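Local structure of 3',5'-nucleoside bisphosphate phosphatase (Chromobacterium violaceum, 2YB1) at residues 11-16 with 36-41; 63-68 with 169-174; 70-75 with 195-200; 98-103 with 130-135. The protein hydrolyses nucleoside 3',5'-bisphosphates to the nucleoside 5'-phosphate and orthophosphate, using three manganese ions. All blocks are in the same frame, centred on the assembly; numbering follows the deposited sequence.

Contact 1. Residues 11-16 with 36-41; sequences RTSDGA and LTDHDC. With MN (manganese (II) ion), chain B; AMP (adenosine monophosphate), chain E.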
# COMPACT_ATOMS: atom_id res chain seq x y z
N ARG A 11 -3.83 -7.20 8.95
CA ARG A 11 -5.08 -7.91 8.66
C ARG A 11 -6.26 -6.96 8.42
O ARG A 11 -7.32 -7.39 7.96
CB ARG A 11 -5.40 -8.92 9.78
CG ARG A 11 -4.39 -10.04 9.89
CD ARG A 11 -4.81 -11.09 10.93
NE ARG A 11 -5.83 -11.97 10.39
CZ ARG A 11 -5.58 -13.01 9.60
NH1 ARG A 11 -4.31 -13.31 9.28
NH2 ARG A 11 -6.57 -13.76 9.13
N THR A 12 -6.07 -5.67 8.71
CA THR A 12 -7.08 -4.69 8.34
C THR A 12 -7.34 -4.73 6.83
O THR A 12 -8.49 -4.59 6.39
CB THR A 12 -6.72 -3.24 8.76
OG1 THR A 12 -6.59 -3.17 10.18
CG2 THR A 12 -7.81 -2.25 8.30
N SER A 13 -6.29 -4.91 6.02
CA SER A 13 -6.60 -5.19 4.62
C SER A 13 -6.07 -6.53 4.12
O SER A 13 -6.73 -7.56 4.34
CB SER A 13 -6.07 -4.05 3.73
OG SER A 13 -4.65 -3.88 3.84
N ASP A 14 -4.89 -6.54 3.52
CA ASP A 14 -4.30 -7.79 3.01
C ASP A 14 -3.05 -8.37 3.69
O ASP A 14 -2.44 -9.30 3.17
CB ASP A 14 -4.23 -7.83 1.48
CG ASP A 14 -3.19 -6.90 0.93
OD1 ASP A 14 -2.65 -6.09 1.71
OD2 ASP A 14 -2.92 -6.99 -0.28
N GLY A 15 -2.62 -7.77 4.80
CA GLY A 15 -1.50 -8.31 5.54
C GLY A 15 -1.91 -9.52 6.37
O GLY A 15 -3.09 -9.66 6.72
N ALA A 16 -0.96 -10.39 6.68
CA ALA A 16 -1.23 -11.57 7.50
C ALA A 16 -1.19 -11.31 9.01
O ALA A 16 -1.71 -12.11 9.79
CB ALA A 16 -0.27 -12.70 7.13
N LEU A 36 1.91 2.47 9.03
CA LEU A 36 1.04 1.40 8.54
C LEU A 36 0.20 1.95 7.39
O LEU A 36 -0.43 3.01 7.52
CB LEU A 36 0.14 0.86 9.67
CG LEU A 36 -0.94 -0.17 9.29
CD1 LEU A 36 -0.31 -1.42 8.68
CD2 LEU A 36 -1.81 -0.54 10.50
N THR A 37 0.26 1.31 6.22
CA THR A 37 -0.55 1.80 5.11
C THR A 37 -1.38 0.68 4.54
O THR A 37 -1.03 0.09 3.50
CB THR A 37 0.43 2.32 4.02
OG1 THR A 37 1.32 1.26 3.64
CG2 THR A 37 1.29 3.43 4.56
N ASP A 38 -2.57 0.50 5.09
CA ASP A 38 -3.46 -0.54 4.61
C ASP A 38 -4.21 -0.04 3.39
O ASP A 38 -4.39 1.18 3.24
CB ASP A 38 -4.43 -0.98 5.71
CG ASP A 38 -3.81 -2.03 6.62
OD1 ASP A 38 -3.38 -3.08 6.11
OD2 ASP A 38 -3.75 -1.80 7.85
N HIS A 39 -4.63 -0.96 2.53
CA HIS A 39 -5.37 -0.61 1.32
C HIS A 39 -6.72 -0.00 1.65
O HIS A 39 -7.52 -0.61 2.37
CB HIS A 39 -5.64 -1.86 0.49
CG HIS A 39 -4.41 -2.49 -0.08
ND1 HIS A 39 -3.72 -1.93 -1.14
CD2 HIS A 39 -3.76 -3.64 0.22
CE1 HIS A 39 -2.70 -2.72 -1.46
NE2 HIS A 39 -2.70 -3.76 -0.65
N ASP A 40 -6.96 1.20 1.14
CA ASP A 40 -8.30 1.80 1.07
C ASP A 40 -9.02 1.81 2.41
O ASP A 40 -10.27 1.81 2.46
CB ASP A 40 -9.12 1.08 0.00
CG ASP A 40 -8.45 1.14 -1.36
OD1 ASP A 40 -7.82 2.17 -1.64
OD2 ASP A 40 -8.51 0.16 -2.14
N CYS A 41 -8.24 1.80 3.49
CA CYS A 41 -8.79 1.65 4.83
C CYS A 41 -7.83 2.21 5.88
O CYS A 41 -6.62 2.07 5.74
CB CYS A 41 -9.02 0.16 5.09
SG CYS A 41 -9.93 -0.16 6.61
MN MN B . -1.41 -5.54 -0.87
P AMP E . -6.89 -5.96 -5.24
O1P AMP E . -6.80 -5.86 -6.74
O2P AMP E . -6.74 -4.57 -4.66
O3P AMP E . -8.11 -6.77 -4.85
O5' AMP E . -5.58 -6.81 -4.91
C5' AMP E . -4.30 -6.28 -5.17
C4' AMP E . -3.26 -6.86 -4.25
O4' AMP E . -2.85 -8.15 -4.75
C3' AMP E . -1.96 -6.07 -4.15
O3' AMP E . -2.04 -5.00 -3.23
C2' AMP E . -0.93 -7.13 -3.76
O2' AMP E . -0.96 -7.35 -2.35
C1' AMP E . -1.48 -8.38 -4.45
N9 AMP E . -0.77 -8.66 -5.72
C8 AMP E . -1.05 -8.13 -6.93
N7 AMP E . -0.18 -8.60 -7.86
C5 AMP E . 0.68 -9.43 -7.24
C6 AMP E . 1.84 -10.27 -7.64
N6 AMP E . 2.27 -10.30 -8.92
N1 AMP E . 2.45 -10.99 -6.67
C2 AMP E . 2.04 -10.97 -5.38
N3 AMP E . 0.99 -10.24 -4.96
C4 AMP E . 0.29 -9.47 -5.83
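S13 and D38 form the tight centre of this contact, where the two loops come closest, with a CA-CA separation of 5.6 Å. The hydroxyl of S13 sits between its own backbone N and carbonyl carbon (chi1 60°), which turns OG toward the other loop. There it donates to D38 OD1 over 2.7 Å, meeting the anti side of the carboxylate at 26° out of its plane. At the same time S13 OG accepts from H39 N over 3.2 Å. One small side chain thus ties down both the carboxylate of D38 and the start of the next residue, inside a type II turn from D38 to C41. A weak bond from S13 N reaches the same OD1, while OD2 of D38 is held by S10.

The loops follow strands 4-5 and 33-36, and, as in the PHP family, such strand-end loops carry the metal ligands. D14 OD2 and H39 NE2 bind one manganese ion at 2.2 Å each, with H250 as a further ligand and O2' and O3' of AMP also coordinated. Carboxylate and imidazole planes are 78° apart, and D14 OD1 lies near the ring plane, 3.1 Å from H39 CD2. T135 hydrogen-bonds to D14 OD2, which therefore serves both a metal and a hydroxyl.

The other flank lies nearer solvent: T12 and C41 are partly exposed and meet through carbon and sulfur alone. T12 CG2 rests 3.4 Å from C41 SG, and T12 CB faces D38 OD2 without a polar bond between the two residues.

Contact 2. Residues 63-68 with 169-174; sequences VEVSVS and QWASLE. With MN (manganese (II) ion), chain C; MN (manganese (II) ion), chain D.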
# COMPACT_ATOMS: atom_id res chain seq x y z
N VAL A 63 -2.01 5.25 4.68
CA VAL A 63 -3.01 4.50 3.94
C VAL A 63 -2.47 4.25 2.52
O VAL A 63 -1.59 4.98 2.06
CB VAL A 63 -4.32 5.29 3.85
CG1 VAL A 63 -4.14 6.52 2.97
CG2 VAL A 63 -5.48 4.41 3.32
N GLU A 64 -2.97 3.22 1.85
CA GLU A 64 -2.64 3.01 0.45
C GLU A 64 -3.91 3.01 -0.40
O GLU A 64 -4.75 2.10 -0.30
CB GLU A 64 -1.86 1.70 0.24
CG GLU A 64 -1.45 1.53 -1.21
CD GLU A 64 -0.55 0.34 -1.44
OE1 GLU A 64 -0.57 -0.59 -0.62
OE2 GLU A 64 0.19 0.37 -2.44
N VAL A 65 -4.05 4.02 -1.26
CA VAL A 65 -5.29 4.24 -2.01
C VAL A 65 -5.24 3.70 -3.43
O VAL A 65 -4.32 4.02 -4.18
CB VAL A 65 -5.62 5.74 -2.11
CG1 VAL A 65 -7.02 5.94 -2.77
CG2 VAL A 65 -5.54 6.40 -0.73
N SER A 66 -6.23 2.88 -3.78
CA SER A 66 -6.35 2.29 -5.12
C SER A 66 -6.88 3.32 -6.10
O SER A 66 -7.90 3.97 -5.85
CB SER A 66 -7.31 1.09 -5.09
OG SER A 66 -6.95 0.14 -4.10
N VAL A 67 -6.19 3.44 -7.24
CA VAL A 67 -6.49 4.45 -8.25
C VAL A 67 -6.52 3.80 -9.64
O VAL A 67 -5.69 2.96 -9.97
CB VAL A 67 -5.41 5.59 -8.22
CG1 VAL A 67 -5.48 6.47 -9.49
CG2 VAL A 67 -5.58 6.45 -6.97
N SER A 68 -7.51 4.18 -10.45
CA SER A 68 -7.47 3.82 -11.87
C SER A 68 -7.08 5.08 -12.63
O SER A 68 -7.76 6.11 -12.55
CB SER A 68 -8.82 3.29 -12.37
OG SER A 68 -9.21 2.13 -11.65
N GLN A 169 -13.14 -0.09 -11.61
CA GLN A 169 -12.68 1.30 -11.53
C GLN A 169 -12.54 1.76 -10.08
O GLN A 169 -13.50 1.76 -9.32
CB GLN A 169 -13.58 2.25 -12.33
CG GLN A 169 -13.11 3.70 -12.25
CD GLN A 169 -13.73 4.60 -13.30
OE1 GLN A 169 -14.64 5.39 -13.01
NE2 GLN A 169 -13.23 4.51 -14.53
N TRP A 170 -11.32 2.13 -9.71
CA TRP A 170 -11.01 2.63 -8.38
C TRP A 170 -11.10 4.16 -8.35
O TRP A 170 -11.75 4.76 -9.21
CB TRP A 170 -9.65 2.12 -7.90
CG TRP A 170 -9.48 0.64 -8.05
CD1 TRP A 170 -8.77 -0.01 -9.03
CD2 TRP A 170 -10.05 -0.39 -7.23
NE1 TRP A 170 -8.85 -1.37 -8.85
CE2 TRP A 170 -9.63 -1.63 -7.75
CE3 TRP A 170 -10.86 -0.37 -6.08
CZ2 TRP A 170 -9.98 -2.85 -7.17
CZ3 TRP A 170 -11.22 -1.60 -5.51
CH2 TRP A 170 -10.78 -2.81 -6.05
N ALA A 171 -10.49 4.79 -7.35
CA ALA A 171 -10.55 6.25 -7.24
C ALA A 171 -9.87 6.93 -8.43
O ALA A 171 -9.04 6.32 -9.11
CB ALA A 171 -9.90 6.72 -5.95
N SER A 172 -10.24 8.17 -8.70
CA SER A 172 -9.46 8.97 -9.63
C SER A 172 -8.16 9.40 -8.94
O SER A 172 -8.08 9.43 -7.69
CB SER A 172 -10.26 10.19 -10.09
OG SER A 172 -10.29 11.17 -9.06
N LEU A 173 -7.15 9.73 -9.73
CA LEU A 173 -5.90 10.24 -9.19
C LEU A 173 -6.16 11.53 -8.40
O LEU A 173 -5.65 11.71 -7.30
CB LEU A 173 -4.90 10.49 -10.32
CG LEU A 173 -3.50 10.95 -9.93
CD1 LEU A 173 -2.84 9.88 -9.08
CD2 LEU A 173 -2.64 11.24 -11.17
N GLU A 174 -6.97 12.43 -8.98
CA GLU A 174 -7.27 13.70 -8.35
C GLU A 174 -7.96 13.52 -6.99
O GLU A 174 -7.63 14.20 -6.02
CB GLU A 174 -8.11 14.59 -9.29
CG GLU A 174 -7.31 15.09 -10.49
CD GLU A 174 -8.18 15.62 -11.63
OE1 GLU A 174 -9.21 14.98 -11.94
OE2 GLU A 174 -7.81 16.67 -12.21
MN MN C . 1.14 -2.05 -0.34
MN MN D . 0.49 -1.21 -3.82
O HOH W 1 -7.23 8.80 -12.31
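S66 CB packs against the indole of W170, 3.7 Å from its CG. The CB of W170 meanwhile fits against S66 O at 3.3 Å, so root and ring of the tryptophan both grip the strand edge. The bond from CA to CB of W170 points toward the strand; with CG anti to the carbonyl carbon (chi1 -50°), the indole's far end leads away, to R99 and R102.

Beside this wedge the backbones form a single bridge, V67 with A171, of CA-CA distance 4.6 Å. A171 N donates to S66 O and S68 N donates to A171 O, the latter over 3.0 Å. S68 OG accepts from W170 N in a nearly straight bond (2.9 Å, 174°). The small CB of A171 settles against S66 O at 3.4 Å, while the branches of V67 reach past it: CG1 meets L173 CB at 4.1 Å. A water links S68 O to L173 N at the helix start.

E64, farther down the strand, bridges two manganese ions. The 169-174 segment crosses the end of strand 59-69 and leads into helix 173-182, with S172 as N-cap; I95 of helix 86-96 packs on W170 and A171, and strand 72-79 flanks V67.

Contact 3. Residues 70-75 with 195-200; sequences GRHTVH and YDMGRT. With MN (manganese (II) ion), chain D.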
# COMPACT_ATOMS: atom_id res chain seq x y z
N GLY A 70 -6.24 6.07 -16.43
CA GLY A 70 -6.35 5.45 -17.75
C GLY A 70 -6.59 3.94 -17.61
O GLY A 70 -7.47 3.51 -16.86
N ARG A 71 -5.81 3.14 -18.34
CA ARG A 71 -5.95 1.68 -18.29
C ARG A 71 -5.15 1.07 -17.14
O ARG A 71 -5.11 -0.15 -16.98
CB ARG A 71 -5.48 1.05 -19.61
CG ARG A 71 -3.97 0.85 -19.69
CD ARG A 71 -3.56 -0.07 -20.84
NE ARG A 71 -2.40 -0.90 -20.49
CZ ARG A 71 -1.16 -0.65 -20.88
NH1 ARG A 71 -0.89 0.41 -21.64
NH2 ARG A 71 -0.17 -1.46 -20.52
N HIS A 72 -4.50 1.92 -16.35
CA HIS A 72 -3.58 1.46 -15.32
C HIS A 72 -4.20 1.53 -13.94
O HIS A 72 -4.91 2.49 -13.62
CB HIS A 72 -2.30 2.30 -15.32
CG HIS A 72 -1.62 2.35 -16.65
ND1 HIS A 72 -0.65 1.44 -17.02
CD2 HIS A 72 -1.76 3.20 -17.69
CE1 HIS A 72 -0.23 1.72 -18.24
NE2 HIS A 72 -0.88 2.79 -18.67
N THR A 73 -3.94 0.52 -13.12
CA THR A 73 -4.20 0.62 -11.69
C THR A 73 -2.91 1.08 -11.02
O THR A 73 -1.87 0.44 -11.16
CB THR A 73 -4.60 -0.74 -11.09
OG1 THR A 73 -5.78 -1.22 -11.74
CG2 THR A 73 -4.87 -0.60 -9.60
N VAL A 74 -2.97 2.21 -10.31
CA VAL A 74 -1.82 2.67 -9.54
C VAL A 74 -2.21 2.79 -8.07
O VAL A 74 -3.40 2.84 -7.73
CB VAL A 74 -1.23 4.01 -10.06
CG1 VAL A 74 -0.71 3.86 -11.50
CG2 VAL A 74 -2.25 5.12 -9.98
N HIS A 75 -1.21 2.79 -7.20
CA HIS A 75 -1.46 2.92 -5.76
C HIS A 75 -0.81 4.18 -5.22
O HIS A 75 0.38 4.42 -5.44
CB HIS A 75 -0.97 1.68 -5.02
CG HIS A 75 -1.81 0.47 -5.24
ND1 HIS A 75 -1.42 -0.80 -4.87
CD2 HIS A 75 -3.05 0.33 -5.78
CE1 HIS A 75 -2.37 -1.67 -5.18
NE2 HIS A 75 -3.37 -1.00 -5.72
N TYR A 195 4.74 -0.67 -12.25
CA TYR A 195 3.75 -0.27 -13.25
C TYR A 195 4.26 -0.58 -14.66
O TYR A 195 5.47 -0.50 -14.92
CB TYR A 195 3.42 1.21 -13.10
CG TYR A 195 2.93 1.61 -11.72
CD1 TYR A 195 2.09 0.78 -10.99
CD2 TYR A 195 3.32 2.82 -11.14
CE1 TYR A 195 1.65 1.13 -9.73
CE2 TYR A 195 2.88 3.18 -9.87
CZ TYR A 195 2.04 2.34 -9.17
OH TYR A 195 1.59 2.68 -7.91
N ASP A 196 3.36 -0.89 -15.60
CA ASP A 196 3.87 -1.18 -16.93
C ASP A 196 3.85 0.15 -17.68
O ASP A 196 2.90 0.48 -18.41
CB ASP A 196 2.94 -2.20 -17.60
CG ASP A 196 3.31 -2.50 -19.06
OD1 ASP A 196 4.52 -2.53 -19.41
OD2 ASP A 196 2.37 -2.73 -19.86
N MET A 197 4.98 0.84 -17.58
CA MET A 197 5.12 2.21 -18.07
C MET A 197 6.59 2.46 -18.38
O MET A 197 7.46 2.09 -17.59
CB MET A 197 4.67 3.20 -16.98
CG MET A 197 3.20 3.10 -16.57
SD MET A 197 2.80 4.33 -15.31
CE MET A 197 1.09 3.92 -14.94
N GLY A 198 6.86 3.14 -19.48
CA GLY A 198 8.21 3.54 -19.83
C GLY A 198 8.44 4.91 -19.24
O GLY A 198 7.59 5.42 -18.49
N ARG A 199 9.57 5.54 -19.57
CA ARG A 199 9.88 6.81 -18.92
C ARG A 199 8.89 7.91 -19.29
O ARG A 199 8.72 8.88 -18.55
CB ARG A 199 11.32 7.25 -19.18
CG ARG A 199 11.72 7.32 -20.64
CD ARG A 199 13.17 7.78 -20.73
NE ARG A 199 13.81 7.38 -21.98
CZ ARG A 199 13.90 8.16 -23.04
NH1 ARG A 199 13.38 9.38 -23.01
NH2 ARG A 199 14.51 7.72 -24.14
N THR A 200 8.25 7.77 -20.44
CA THR A 200 7.27 8.77 -20.86
C THR A 200 5.97 8.70 -20.04
O THR A 200 5.47 9.73 -19.57
CB THR A 200 6.99 8.68 -22.36
OG1 THR A 200 8.18 9.03 -23.07
CG2 THR A 200 5.86 9.63 -22.77
MN MN D . 0.49 -1.21 -3.82
O HOH W 2 1.93 0.73 -20.99
O HOH W 3 0.47 -0.28 -15.19
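With CG of Y195 anti to its carbonyl carbon (chi1 -56°), the phenol is carried toward strand 72-79, while the fully extended chain of M197 delivers its terminal methyl to H72 and V74. The ring of Y195 takes V74 CG1 over its centre, 3.9 Å from the centroid and close to the normal: a CH-pi contact. At the end of the ring, Y195 OH accepts from H75 N over 2.9 Å at 171°, a nearly straight bond that ties the phenol to the strand backbone.

M197 CE lies over one face of the H72 imidazole, 3.8 Å from its centroid, and CG of R71 covers the opposite face, so the ring is sandwiched. The same methyl meets V74 CG1 at 3.9 Å, linking the histidine contact to the tyrosine contact. Toward the surface, R71 NH2 forms a salt bridge with D196 OD2 over 2.9 Å; the carboxylate oxygen lies at the edge of the guanidinium, although the two planes are 69° apart. One water connects R71 NH1 with D196 O, and another joins H72 ND1 and D196 N.

H75 binds a manganese ion through ND1 at 2.2 Å, and E64 and H191 complete the protein ligands of that ion. The arrangement is a loop after strand 186-189 folding over the start of a neighbouring antiparallel strand, at the rim of the trinuclear manganese site of a PHP-family phosphatase.

Contact 4. Residues 98-103 with 130-135; sequences GRLERA and EMISRT. With AMP (adenosine monophosphate), chain E.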
# COMPACT_ATOMS: atom_id res chain seq x y z
N GLY A 98 -17.45 -1.58 -3.87
CA GLY A 98 -17.64 -2.64 -4.85
C GLY A 98 -16.76 -3.86 -4.64
O GLY A 98 -16.78 -4.79 -5.44
N ARG A 99 -15.97 -3.85 -3.57
CA ARG A 99 -14.95 -4.88 -3.36
C ARG A 99 -15.54 -6.29 -3.19
O ARG A 99 -15.10 -7.24 -3.84
CB ARG A 99 -14.07 -4.49 -2.15
CG ARG A 99 -12.65 -4.98 -2.23
CD ARG A 99 -11.75 -4.27 -1.23
NE ARG A 99 -10.70 -3.47 -1.88
CZ ARG A 99 -9.74 -3.97 -2.65
NH1 ARG A 99 -9.68 -5.28 -2.89
NH2 ARG A 99 -8.82 -3.16 -3.19
N LEU A 100 -16.54 -6.43 -2.32
CA LEU A 100 -17.17 -7.74 -2.08
C LEU A 100 -17.83 -8.30 -3.34
O LEU A 100 -17.66 -9.49 -3.67
CB LEU A 100 -18.19 -7.65 -0.94
CG LEU A 100 -17.67 -8.20 0.39
CD1 LEU A 100 -18.59 -7.82 1.55
CD2 LEU A 100 -17.48 -9.72 0.30
N GLU A 101 -18.60 -7.46 -4.02
CA GLU A 101 -19.24 -7.82 -5.28
C GLU A 101 -18.22 -8.33 -6.31
O GLU A 101 -18.39 -9.38 -6.92
CB GLU A 101 -20.00 -6.60 -5.81
CG GLU A 101 -20.52 -6.70 -7.23
CD GLU A 101 -21.15 -5.38 -7.70
OE1 GLU A 101 -20.52 -4.31 -7.52
OE2 GLU A 101 -22.27 -5.43 -8.27
N ARG A 102 -17.14 -7.57 -6.48
CA ARG A 102 -16.07 -7.95 -7.40
C ARG A 102 -15.48 -9.30 -7.02
O ARG A 102 -15.15 -10.12 -7.90
CB ARG A 102 -14.99 -6.87 -7.37
CG ARG A 102 -13.69 -7.19 -8.12
CD ARG A 102 -12.75 -5.98 -7.91
NE ARG A 102 -11.41 -6.10 -8.49
CZ ARG A 102 -10.31 -6.37 -7.78
NH1 ARG A 102 -10.39 -6.56 -6.46
NH2 ARG A 102 -9.13 -6.43 -8.39
N ALA A 103 -15.33 -9.53 -5.72
CA ALA A 103 -14.76 -10.79 -5.23
C ALA A 103 -15.65 -12.00 -5.52
O ALA A 103 -15.15 -13.07 -5.87
CB ALA A 103 -14.45 -10.70 -3.73
N GLU A 130 -15.29 -6.81 3.64
CA GLU A 130 -15.32 -5.65 2.76
C GLU A 130 -13.95 -5.34 2.14
O GLU A 130 -13.86 -4.63 1.13
CB GLU A 130 -15.82 -4.42 3.52
CG GLU A 130 -17.16 -4.63 4.21
CD GLU A 130 -18.35 -4.35 3.30
OE1 GLU A 130 -18.15 -4.14 2.08
OE2 GLU A 130 -19.50 -4.32 3.81
N MET A 131 -12.89 -5.85 2.76
CA MET A 131 -11.51 -5.62 2.28
C MET A 131 -10.99 -6.75 1.40
O MET A 131 -9.81 -6.78 1.04
CB MET A 131 -10.55 -5.37 3.44
CG MET A 131 -10.80 -4.06 4.18
SD MET A 131 -11.01 -2.66 3.06
CE MET A 131 -9.76 -2.87 1.80
N ILE A 132 -11.86 -7.70 1.07
CA ILE A 132 -11.48 -8.89 0.31
C ILE A 132 -10.67 -8.53 -0.95
O ILE A 132 -11.06 -7.65 -1.73
CB ILE A 132 -12.74 -9.75 -0.04
CG1 ILE A 132 -12.34 -11.04 -0.77
CG2 ILE A 132 -13.76 -8.95 -0.86
CD1 ILE A 132 -11.65 -12.09 0.09
N SER A 133 -9.56 -9.22 -1.15
CA SER A 133 -8.53 -8.78 -2.10
C SER A 133 -8.01 -9.95 -2.94
O SER A 133 -8.10 -11.09 -2.51
CB SER A 133 -7.38 -8.18 -1.28
OG SER A 133 -6.15 -8.19 -1.96
N ARG A 134 -7.46 -9.66 -4.12
CA ARG A 134 -6.75 -10.67 -4.91
C ARG A 134 -5.69 -11.38 -4.07
O ARG A 134 -5.36 -12.53 -4.34
CB ARG A 134 -6.08 -10.06 -6.15
CG ARG A 134 -7.06 -9.60 -7.23
CD ARG A 134 -6.34 -9.16 -8.51
NE ARG A 134 -5.71 -7.85 -8.36
CZ ARG A 134 -4.68 -7.43 -9.09
NH1 ARG A 134 -4.16 -8.22 -10.03
NH2 ARG A 134 -4.18 -6.21 -8.89
N THR A 135 -5.15 -10.68 -3.07
CA THR A 135 -4.13 -11.27 -2.20
C THR A 135 -4.68 -12.47 -1.45
O THR A 135 -4.01 -13.50 -1.35
CB THR A 135 -3.60 -10.24 -1.17
OG1 THR A 135 -3.04 -9.12 -1.87
CG2 THR A 135 -2.52 -10.87 -0.27
P AMP E . -6.89 -5.96 -5.24
O1P AMP E . -6.80 -5.86 -6.74
O2P AMP E . -6.74 -4.57 -4.66
O3P AMP E . -8.11 -6.77 -4.85
O5' AMP E . -5.58 -6.81 -4.91
C5' AMP E . -4.30 -6.28 -5.17
C4' AMP E . -3.26 -6.86 -4.25
O4' AMP E . -2.85 -8.15 -4.75
C3' AMP E . -1.96 -6.07 -4.15
O3' AMP E . -2.04 -5.00 -3.23
C2' AMP E . -0.93 -7.13 -3.76
O2' AMP E . -0.96 -7.35 -2.35
C1' AMP E . -1.48 -8.38 -4.45
N9 AMP E . -0.77 -8.66 -5.72
C8 AMP E . -1.05 -8.13 -6.93
N7 AMP E . -0.18 -8.60 -7.86
C5 AMP E . 0.68 -9.43 -7.24
C6 AMP E . 1.84 -10.27 -7.64
N6 AMP E . 2.27 -10.30 -8.92
N1 AMP E . 2.45 -10.99 -6.67
C2 AMP E . 2.04 -10.97 -5.38
N3 AMP E . 0.99 -10.24 -4.96
C4 AMP E . 0.29 -9.47 -5.83
O HOH W 4 -12.40 -7.49 -4.41
O HOH W 5 -16.79 -4.32 -0.29
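R99 gives up the most surface here, followed by I132 and L100. The chain of R99 runs along the backbone of the 130-135 segment, its CD 3.2 Å from E130 O, and bends at chi3 (-117°) to bring the guanidinium round. NH1 then donates to I132 O over 3.0 Å; the oxygen lies in the guanidinium plane, but the donor stands 35° above the carbonyl plane. The same NH1 reaches O3P of AMP, while NH2 donates to O2P over 2.9 Å in a nearly straight bond.

I132 packs its CG2 branch against helix 99-112. That methyl is only 3.4 Å from A103 CB, tighter than usual for two carbons, and 4.0 Å from L100 CD2. L100 also places CD1 against E130, whose bent chain crosses it at about a right angle, and a water accepts from L100 N and lies close to E130 OE1. Another water joins R99 O, I132 O and R102 NH1.

R102, extended from CG to NE, binds O3P and O1P with its two terminal nitrogens. R134 adds its backbone N to O3P and its NE to O1P, the latter over 2.8 Å, at the start of a helix capped by S133. Three arginines and a helix N-terminus thus converge on one 5'-phosphate, which probably offsets their mutual charge and is consistent with recognition of the 5'-phosphate that the reaction retains.

Overall arrangement
Contacts 1, 2 and 4 are largely buried, whereas contact 3 is partly exposed and carries a salt bridge and bridging waters at its outer end. Contact 2 lies on strand 59-69 and contact 3 on its antiparallel neighbour 72-79, with a backbone hydrogen bond from V74 N to V67 O, and E64 and H75 bind the same manganese ion. Contact 1 is joined to contact 2 through D40, which meets S66 and the backbone of E64, and to contact 4 by AMP and by M131, which packs on T12 and H39. Its chemistry is metal coordination at strand ends; that of contact 4, among helices outside the sheet, is phosphate binding by arginines. W170 links sheet and phosphate pocket.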